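Local coordinates for protein putative phosphatase (Clostridium difficile, PDB 3SD7) that probably hydrolyses phosphate esters as a phosphatase of the haloacid dehalogenase-like hydrolase family, although its natural substrate is not established, at residues Asn66-Phe70 / Glu81-Phe85; Met121-Lys127 / Lys236-Leu240; Val187-Asp192 / Ile205-Val210. All coordinates share one frame; numbering follows the deposited sequence.

Contact 1 comes first along the chain and stands apart: 66-70 with 81-85 lies among the helices that follow strand 31-34, on the opposite side of the chain's centre from the other two. Its centre is about 40 Å from that of contact 2 and about 30 Å from that of contact 3. Contact 2 spans much of the remaining chain, bringing the C-terminal residues back to helix 115-124, and contact 3 falls within that span. These two touch, Leu239 packing on Ile188 and Ile208, so the last helix lies on one face of the parallel sheet. The sodium ion sits at its strands' C-terminal ends; the helices of contact 1 probably form the cap, as in related HAD hydrolases.

Contact 1 of 3, residues Asn66-Phe70 / Glu81-Phe85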
loop_
_atom_site.group_PDB
_atom_site.type_symbol
_atom_site.label_atom_id
_atom_site.label_comp_id
_atom_site.label_asym_id
_atom_site.label_seq_id
_atom_site.Cartn_x
_atom_site.Cartn_y
_atom_site.Cartn_z
ATOM N N ASN A 66 -11.078 -6.770 -16.536
ATOM C CA ASN A 66 -12.143 -5.778 -16.386
ATOM C C ASN A 66 -12.416 -5.387 -14.922
ATOM O O ASN A 66 -13.250 -4.518 -14.645
ATOM C CB ASN A 66 -13.429 -6.293 -17.051
ATOM C CG ASN A 66 -13.254 -6.562 -18.547
ATOM O OD1 ASN A 66 -13.886 -7.460 -19.103
ATOM N ND2 ASN A 66 -12.380 -5.796 -19.193
ATOM N N LEU A 67 -11.730 -6.047 -13.991
ATOM C CA LEU A 67 -11.875 -5.749 -12.553
ATOM C C LEU A 67 -10.702 -4.946 -12.012
ATOM O O LEU A 67 -10.726 -4.502 -10.864
ATOM C CB LEU A 67 -12.015 -7.054 -11.765
ATOM C CG LEU A 67 -13.157 -7.959 -12.242
ATOM C CD1 LEU A 67 -13.162 -9.261 -11.439
ATOM C CD2 LEU A 67 -14.508 -7.256 -12.136
ATOM N N ASP A 68 -9.675 -4.751 -12.834
ATOM C CA ASP A 68 -8.511 -3.979 -12.419
ATOM C C ASP A 68 -8.897 -2.572 -11.939
ATOM O O ASP A 68 -8.287 -2.032 -11.025
ATOM C CB ASP A 68 -7.508 -3.844 -13.563
ATOM C CG ASP A 68 -6.791 -5.166 -13.915
ATOM O OD1 ASP A 68 -6.880 -6.155 -13.164
ATOM O OD2 ASP A 68 -6.105 -5.184 -14.958
ATOM N N GLN A 69 -9.906 -1.992 -12.576
ATOM C CA GLN A 69 -10.368 -0.646 -12.228
ATOM C C GLN A 69 -10.995 -0.540 -10.843
ATOM O O GLN A 69 -11.278 0.564 -10.371
ATOM C CB GLN A 69 -11.360 -0.131 -13.271
ATOM C CG GLN A 69 -12.644 -0.891 -13.352
ATOM C CD GLN A 69 -13.537 -0.413 -14.476
ATOM O OE1 GLN A 69 -13.435 0.728 -14.928
ATOM N NE2 GLN A 69 -14.426 -1.287 -14.930
ATOM N N PHE A 70 -11.201 -1.681 -10.181
ATOM C CA PHE A 70 -11.799 -1.686 -8.849
ATOM C C PHE A 70 -10.748 -1.822 -7.732
ATOM O O PHE A 70 -11.089 -1.952 -6.549
ATOM C CB PHE A 70 -12.887 -2.755 -8.749
ATOM C CG PHE A 70 -13.939 -2.660 -9.837
ATOM C CD1 PHE A 70 -14.612 -1.460 -10.069
ATOM C CD2 PHE A 70 -14.261 -3.761 -10.615
ATOM C CE1 PHE A 70 -15.574 -1.354 -11.054
ATOM C CE2 PHE A 70 -15.232 -3.670 -11.615
ATOM C CZ PHE A 70 -15.890 -2.457 -11.832
ATOM N N GLU A 81 -22.184 1.567 -6.998
ATOM C CA GLU A 81 -22.163 2.478 -8.151
ATOM C C GLU A 81 -21.967 1.800 -9.515
ATOM O O GLU A 81 -22.510 2.272 -10.517
ATOM C CB GLU A 81 -21.120 3.591 -7.983
ATOM C CG GLU A 81 -21.266 4.426 -6.713
ATOM C CD GLU A 81 -20.519 5.774 -6.789
ATOM O OE1 GLU A 81 -19.713 6.050 -5.883
ATOM O OE2 GLU A 81 -20.733 6.557 -7.754
ATOM N N TYR A 82 -21.188 0.723 -9.571
ATOM C CA TYR A 82 -20.936 0.052 -10.843
ATOM C C TYR A 82 -21.930 -1.071 -11.087
ATOM O O TYR A 82 -22.555 -1.127 -12.142
ATOM C CB TYR A 82 -19.516 -0.506 -10.904
ATOM C CG TYR A 82 -19.101 -0.935 -12.291
ATOM C CD1 TYR A 82 -18.367 -0.077 -13.112
ATOM C CD2 TYR A 82 -19.460 -2.179 -12.796
ATOM C CE1 TYR A 82 -17.990 -0.454 -14.395
ATOM C CE2 TYR A 82 -19.098 -2.567 -14.081
ATOM C CZ TYR A 82 -18.364 -1.697 -14.879
ATOM O OH TYR A 82 -17.993 -2.088 -16.139
ATOM N N TYR A 83 -22.071 -1.969 -10.118
ATOM C CA TYR A 83 -22.983 -3.112 -10.276
ATOM C C TYR A 83 -24.416 -2.843 -9.799
ATOM O O TYR A 83 -25.302 -3.670 -10.003
ATOM C CB TYR A 83 -22.376 -4.374 -9.647
ATOM C CG TYR A 83 -21.118 -4.799 -10.371
ATOM C CD1 TYR A 83 -21.190 -5.484 -11.582
ATOM C CD2 TYR A 83 -19.852 -4.480 -9.870
ATOM C CE1 TYR A 83 -20.042 -5.863 -12.265
ATOM C CE2 TYR A 83 -18.705 -4.854 -10.542
ATOM C CZ TYR A 83 -18.797 -5.537 -11.738
ATOM O OH TYR A 83 -17.644 -5.893 -12.409
ATOM N N LYS A 84 -24.634 -1.683 -9.179
ATOM C CA LYS A 84 -25.972 -1.254 -8.737
ATOM C C LYS A 84 -26.701 -2.254 -7.835
ATOM O O LYS A 84 -27.913 -2.464 -7.950
ATOM C CB LYS A 84 -26.800 -0.855 -9.955
ATOM C CG LYS A 84 -26.114 0.258 -10.712
ATOM C CD LYS A 84 -26.746 0.557 -12.035
ATOM C CE LYS A 84 -25.878 1.554 -12.793
ATOM N NZ LYS A 84 -24.493 1.033 -12.993
ATOM N N PHE A 85 -25.936 -2.850 -6.930
ATOM C CA PHE A 85 -26.457 -3.776 -5.931
ATOM C C PHE A 85 -27.082 -2.954 -4.812
ATOM O O PHE A 85 -26.530 -1.917 -4.415
ATOM C CB PHE A 85 -25.312 -4.615 -5.350
ATOM C CG PHE A 85 -24.811 -5.714 -6.260
ATOM C CD1 PHE A 85 -25.224 -5.819 -7.584
ATOM C CD2 PHE A 85 -23.834 -6.583 -5.810
ATOM C CE1 PHE A 85 -24.730 -6.827 -8.402
ATOM C CE2 PHE A 85 -23.333 -7.575 -6.627
ATOM C CZ PHE A 85 -23.781 -7.695 -7.924
#
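Phe70 drives an edge of its ring into the face of Tyr82. CZ leads, 3.6 Å from Tyr82 CG and over the centre of the tyrosine ring, with CE1 beside it. The pair is T-shaped, with centroids 4.9 Å apart and planes at 75°. The neighbouring corner of the same ring, CE2, turns to Tyr83 instead: it lies 3.4 Å from Tyr83 OH and also packs on Tyr83 CE2. These two rings meet at a slant, so the three aromatics form a cluster in which Tyr82 meets the CZ-CE1 side of Phe70 and Tyr83 the CE2-CZ side.

Two more side chains of 66-70 complete this first shell. Leu67 reaches across with CD2, which comes within 3.4 Å of Tyr83 OH and also lies at the edge of the Phe70 ring. Gln69 lays CG over the centre of one Phe70 face, 3.7 Å above the plane, and its extended chain carries NE2 to 3.7 Å from Tyr82 CE1; a weak hydrogen bond ties that amide back to Asn66 O.

The tyrosines are set by their first torsions. Tyr82 has CG opposite its own backbone N (chi1 -167°), whereas in Tyr83 CG lies opposite the carbonyl carbon (chi1 -65°), and the two rings pack together, Tyr82 CD2 resting over the Tyr83 face. Tyr83 OH is hydrogen-bonded to Glu62. Just beyond, Lys84 takes positive phi as the chain leaves the helix, and its NZ curls back to Tyr82 O at 3.0 Å.

The cluster joins the 3-10 turn at 68-70 to the C-terminal end of helix 75-82, whose Thr78 touches both Phe70 and Tyr83. Helix 44-57 lies alongside, with Ile51 against Phe70 and Leu55 against Tyr83.

Contact 2 of 3, residues Met121-Lys127 / Lys236-Leu240; sequences MLYKNGK and KDILL
Leu240, the C-terminal residue, sends its two methyls to different parts of 121-127. CD1 lies 3.9 Å from Met121 CE, while CD2 reaches Asn125 OD1 at 3.4 Å and the CE methylene of Lys127. Met121 runs extended to SD and then bends (chi3 56°), which brings its methyl to 3.6 Å from Lys236 CD as well. Between these outer contacts Leu122 uses CD2, set 3.8 Å from Leu239 CB and close to Leu240 CG. All three leucines have CG opposite the carbonyl carbon and CD1 anti to CA.

Lys127 is extended from CB to CE and bends at chi4 (-56°), about CD-CE, which directs NZ. Its CE comes 3.2 Å from Leu239 O, but the ammonium group is not bonded to that carbonyl: NZ goes to Tyr29 O and makes a weak bond to Asn125 OD1. The ammonium of Lys236 pairs with Glu233, while its CD packs on Met121 CE and SD.

Helix 115-124 closes with a Schellman motif, Gly126 taking positive phi while Lys127 N bonds to Leu122 O and Gly126 N to Tyr123 O. The C-terminal ends of two helices thus pack through apolar branches, beside the parallel sheet of this Rossmann-like HAD fold.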
loop_
_atom_site.group_PDB
_atom_site.type_symbol
_atom_site.label_atom_id
_atom_site.label_comp_id
_atom_site.label_asym_id
_atom_site.label_seq_id
_atom_site.Cartn_x
_atom_site.Cartn_y
_atom_site.Cartn_z
ATOM N N MET A 121 19.764 -3.468 0.407
ATOM C CA MET A 121 20.786 -2.419 0.323
ATOM C C MET A 121 20.598 -1.348 1.397
ATOM O O MET A 121 21.555 -0.904 2.039
ATOM C CB MET A 121 20.816 -1.818 -1.080
ATOM C CG MET A 121 21.352 -2.802 -2.106
ATOM S SD MET A 121 21.195 -2.141 -3.765
ATOM C CE MET A 121 22.088 -0.618 -3.535
ATOM N N LEU A 122 19.362 -0.918 1.584
ATOM C CA LEU A 122 19.064 0.093 2.599
ATOM C C LEU A 122 19.377 -0.442 4.010
ATOM O O LEU A 122 19.958 0.244 4.845
ATOM C CB LEU A 122 17.593 0.498 2.504
ATOM C CG LEU A 122 17.176 1.204 1.212
ATOM C CD1 LEU A 122 15.626 1.364 1.187
ATOM C CD2 LEU A 122 17.846 2.543 1.079
ATOM N N TYR A 123 18.902 -1.647 4.276
ATOM C CA TYR A 123 19.104 -2.277 5.572
ATOM C C TYR A 123 20.580 -2.451 5.905
ATOM O O TYR A 123 21.000 -2.200 7.039
ATOM C CB TYR A 123 18.410 -3.605 5.555
ATOM C CG TYR A 123 18.384 -4.317 6.880
ATOM C CD1 TYR A 123 17.449 -3.987 7.834
ATOM C CD2 TYR A 123 19.280 -5.321 7.154
ATOM C CE1 TYR A 123 17.385 -4.651 9.038
ATOM C CE2 TYR A 123 19.224 -6.007 8.363
ATOM C CZ TYR A 123 18.259 -5.652 9.293
ATOM O OH TYR A 123 18.189 -6.294 10.514
ATOM N N LYS A 124 21.360 -2.884 4.921
ATOM C CA LYS A 124 22.776 -3.110 5.125
ATOM C C LYS A 124 23.533 -1.807 5.339
ATOM O O LYS A 124 24.634 -1.810 5.876
ATOM C CB LYS A 124 23.338 -3.963 4.025
ATOM C CG LYS A 124 24.806 -4.304 4.271
ATOM C CD LYS A 124 25.203 -5.638 3.781
ATOM C CE LYS A 124 24.586 -6.747 4.550
ATOM N NZ LYS A 124 25.232 -7.958 4.091
ATOM N N ASN A 125 22.928 -0.690 4.926
ATOM C CA ASN A 125 23.516 0.613 5.165
ATOM C C ASN A 125 23.080 1.185 6.508
ATOM O O ASN A 125 23.442 2.311 6.858
ATOM C CB ASN A 125 23.136 1.563 4.044
ATOM C CG ASN A 125 23.818 2.933 4.153
ATOM O OD1 ASN A 125 23.117 3.947 4.097
ATOM N ND2 ASN A 125 25.144 2.978 4.271
ATOM N N GLY A 126 22.327 0.406 7.267
ATOM C CA GLY A 126 21.908 0.826 8.594
ATOM C C GLY A 126 20.646 1.656 8.682
ATOM O O GLY A 126 20.339 2.177 9.764
ATOM N N LYS A 127 19.913 1.802 7.580
ATOM C CA LYS A 127 18.686 2.601 7.627
ATOM C C LYS A 127 17.601 1.850 8.363
ATOM O O LYS A 127 17.551 0.622 8.333
ATOM C CB LYS A 127 18.223 2.967 6.228
ATOM C CG LYS A 127 19.230 3.856 5.553
ATOM C CD LYS A 127 18.793 4.408 4.274
ATOM C CE LYS A 127 19.979 5.098 3.573
ATOM N NZ LYS A 127 20.702 6.186 4.323
ATOM N N LYS A 236 17.139 3.927 -4.993
ATOM C CA LYS A 236 18.555 3.897 -4.548
ATOM C C LYS A 236 19.277 5.220 -4.737
ATOM O O LYS A 236 20.125 5.602 -3.926
ATOM C CB LYS A 236 19.384 2.895 -5.369
ATOM C CG LYS A 236 18.954 1.449 -5.359
ATOM C CD LYS A 236 19.940 0.582 -6.161
ATOM C CE LYS A 236 20.112 1.062 -7.590
ATOM N NZ LYS A 236 20.807 0.044 -8.435
ATOM N N ASP A 237 18.996 5.879 -5.853
ATOM C CA ASP A 237 19.670 7.116 -6.214
ATOM C C ASP A 237 19.327 8.267 -5.276
ATOM O O ASP A 237 20.123 9.205 -5.124
ATOM C CB ASP A 237 19.341 7.494 -7.672
ATOM C CG ASP A 237 19.637 6.363 -8.658
ATOM O OD1 ASP A 237 20.470 5.485 -8.351
ATOM O OD2 ASP A 237 19.032 6.358 -9.749
ATOM N N ILE A 238 18.155 8.190 -4.641
ATOM C CA ILE A 238 17.680 9.218 -3.710
ATOM C C ILE A 238 18.068 8.886 -2.266
ATOM O O ILE A 238 18.470 9.758 -1.493
ATOM C CB ILE A 238 16.137 9.331 -3.783
ATOM C CG1 ILE A 238 15.716 9.840 -5.172
ATOM C CG2 ILE A 238 15.577 10.258 -2.701
ATOM C CD1 ILE A 238 14.271 9.801 -5.375
ATOM N N LEU A 239 17.975 7.613 -1.917
ATOM C CA LEU A 239 18.212 7.212 -0.539
ATOM C C LEU A 239 19.636 6.852 -0.195
ATOM O O LEU A 239 20.015 6.926 0.974
ATOM C CB LEU A 239 17.286 6.061 -0.193
ATOM C CG LEU A 239 15.829 6.409 -0.322
ATOM C CD1 LEU A 239 14.934 5.218 0.069
ATOM C CD2 LEU A 239 15.485 7.675 0.505
ATOM N N LEU A 240 20.401 6.432 -1.192
ATOM C CA LEU A 240 21.796 6.108 -1.027
ATOM C C LEU A 240 22.567 7.087 -1.940
ATOM O O LEU A 240 23.492 6.754 -2.648
ATOM C CB LEU A 240 22.028 4.622 -1.368
ATOM C CG LEU A 240 21.240 3.635 -0.476
ATOM C CD1 LEU A 240 21.176 2.230 -1.048
ATOM C CD2 LEU A 240 21.806 3.586 0.951
ATOM O OXT LEU A 240 22.250 8.284 -2.018
#

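Contact 3 of 3, residues Val187-Asp192 / Ile205-Val210; sequences VIMVGD and IDSIGV. With NA (sodium ion), chain B.
The side chain of Ile188 leans across the neighbouring strand, over Asp206 and Ile208. Its CB is 4.1 Å from Asp206 O, and CG1, opposite its own backbone N (chi1 -168°), passes 3.6 Å from that oxygen. CD1 at the tip meets Ile208 CG1 at 3.7 Å and Asp206 CB beyond, while CG2 packs on Leu239 of the C-terminal helix. Val190 continues this face, CG2 against Ile208 CD1 and CG1 against Val210 CG1.

Parallel backbone bonds bind the strands beneath: Met189 N to Asp206 O, Ile208 N to Met189 O at 2.8 Å, Gly191 N to Ile208 O, and Val210 N to Gly191 O. Helix 194-203 links them in a beta-alpha-beta unit of the Rossmann-like HAD sheet and covers the other face, touching Met189, Ile205 and Ser207. At the strand starts, a water bridges Val187 O and Asp206 N.

Asp192 follows strand 187-191. Its CB touches Val210 CG2 at 3.5 Å; OD1 binds the sodium ion at 2.2 Å, and OD2 accepts bonds from Tyr214 N and, at 2.6 Å, from a water that is itself a sodium ligand. Two further waters and the backbone O of Asp37 also bind the ion.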
loop_
_atom_site.group_PDB
_atom_site.type_symbol
_atom_site.label_atom_id
_atom_site.label_comp_id
_atom_site.label_asym_id
_atom_site.label_seq_id
_atom_site.Cartn_x
_atom_site.Cartn_y
_atom_site.Cartn_z
ATOM N N VAL A 187 13.903 11.858 7.924
ATOM C CA VAL A 187 12.791 10.915 7.680
ATOM C C VAL A 187 12.172 11.143 6.303
ATOM O O VAL A 187 12.019 12.284 5.856
ATOM C CB VAL A 187 11.662 11.045 8.769
ATOM C CG1 VAL A 187 10.611 9.978 8.566
ATOM C CG2 VAL A 187 12.228 10.910 10.203
ATOM N N ILE A 188 11.821 10.052 5.618
ATOM C CA ILE A 188 11.201 10.136 4.303
ATOM C C ILE A 188 10.153 9.045 4.120
ATOM O O ILE A 188 10.333 7.926 4.577
ATOM C CB ILE A 188 12.243 10.109 3.167
ATOM C CG1 ILE A 188 11.594 10.496 1.836
ATOM C CG2 ILE A 188 13.015 8.764 3.105
ATOM C CD1 ILE A 188 12.643 11.012 0.777
ATOM N N MET A 189 9.036 9.410 3.476
ATOM C CA MET A 189 7.944 8.510 3.147
ATOM C C MET A 189 7.961 8.167 1.649
ATOM O O MET A 189 8.043 9.061 0.796
ATOM C CB MET A 189 6.605 9.196 3.488
ATOM C CG MET A 189 5.338 8.400 3.086
ATOM S SD MET A 189 5.126 6.931 4.125
ATOM C CE MET A 189 3.719 6.141 3.305
ATOM N N VAL A 190 7.802 6.894 1.347
ATOM C CA VAL A 190 7.779 6.400 -0.042
ATOM C C VAL A 190 6.409 5.787 -0.325
ATOM O O VAL A 190 5.950 4.913 0.397
ATOM C CB VAL A 190 8.858 5.348 -0.257
ATOM C CG1 VAL A 190 8.856 4.849 -1.709
ATOM C CG2 VAL A 190 10.227 5.893 0.133
ATOM N N GLY A 191 5.753 6.230 -1.395
ATOM C CA GLY A 191 4.430 5.736 -1.700
ATOM C C GLY A 191 4.016 6.006 -3.133
ATOM O O GLY A 191 4.655 6.796 -3.815
ATOM N N ASP A 192 2.934 5.352 -3.559
ATOM C CA ASP A 192 2.445 5.470 -4.947
ATOM C C ASP A 192 1.156 6.269 -5.109
ATOM O O ASP A 192 0.657 6.352 -6.210
ATOM C CB ASP A 192 2.194 4.105 -5.551
ATOM C CG ASP A 192 0.997 3.383 -4.899
ATOM O OD1 ASP A 192 0.865 3.413 -3.630
ATOM O OD2 ASP A 192 0.191 2.746 -5.610
ATOM N N ILE A 205 7.467 15.637 6.840
ATOM C CA ILE A 205 8.579 14.859 6.334
ATOM C C ILE A 205 8.586 14.861 4.801
ATOM O O ILE A 205 7.549 15.120 4.145
ATOM C CB ILE A 205 8.573 13.396 6.878
ATOM C CG1 ILE A 205 7.310 12.647 6.479
ATOM C CG2 ILE A 205 8.677 13.400 8.432
ATOM C CD1 ILE A 205 7.317 11.188 6.912
ATOM N N ASP A 206 9.761 14.578 4.245
ATOM C CA ASP A 206 9.958 14.473 2.818
ATOM C C ASP A 206 9.243 13.235 2.260
ATOM O O ASP A 206 8.788 12.351 3.016
ATOM C CB ASP A 206 11.460 14.431 2.479
ATOM C CG ASP A 206 12.145 15.799 2.626
ATOM O OD1 ASP A 206 11.450 16.809 2.865
ATOM O OD2 ASP A 206 13.394 15.869 2.485
ATOM N N SER A 207 9.130 13.193 0.933
ATOM C CA SER A 207 8.454 12.126 0.247
ATOM C C SER A 207 9.002 11.790 -1.123
ATOM O O SER A 207 9.506 12.647 -1.855
ATOM C CB SER A 207 6.958 12.462 0.083
ATOM O OG SER A 207 6.784 13.716 -0.565
ATOM N N ILE A 208 8.854 10.515 -1.467
ATOM C CA ILE A 208 9.137 10.005 -2.793
ATOM C C ILE A 208 7.798 9.471 -3.326
ATOM O O ILE A 208 7.171 8.580 -2.716
ATOM C CB ILE A 208 10.114 8.824 -2.812
ATOM C CG1 ILE A 208 11.479 9.249 -2.263
ATOM C CG2 ILE A 208 10.257 8.310 -4.283
ATOM C CD1 ILE A 208 12.510 8.115 -2.201
ATOM N N GLY A 209 7.334 10.048 -4.426
ATOM C CA GLY A 209 6.152 9.558 -5.109
ATOM C C GLY A 209 6.621 8.632 -6.226
ATOM O O GLY A 209 7.415 9.043 -7.110
ATOM N N VAL A 210 6.173 7.383 -6.208
ATOM C CA VAL A 210 6.568 6.441 -7.239
ATOM C C VAL A 210 5.481 6.365 -8.315
ATOM O O VAL A 210 4.300 6.540 -8.027
ATOM C CB VAL A 210 6.894 5.030 -6.694
ATOM C CG1 VAL A 210 7.832 5.143 -5.465
ATOM C CG2 VAL A 210 5.612 4.224 -6.320
HETATM NA NA NA B . -0.405 2.294 -2.207
HETATM O O HOH W 1 12.134 14.979 5.881
HETATM O O HOH W 2 -1.762 1.747 -4.149
HETATM O O HOH W 3 -0.547 4.288 -1.337
HETATM O O HOH W 4 -1.421 1.357 -0.482
#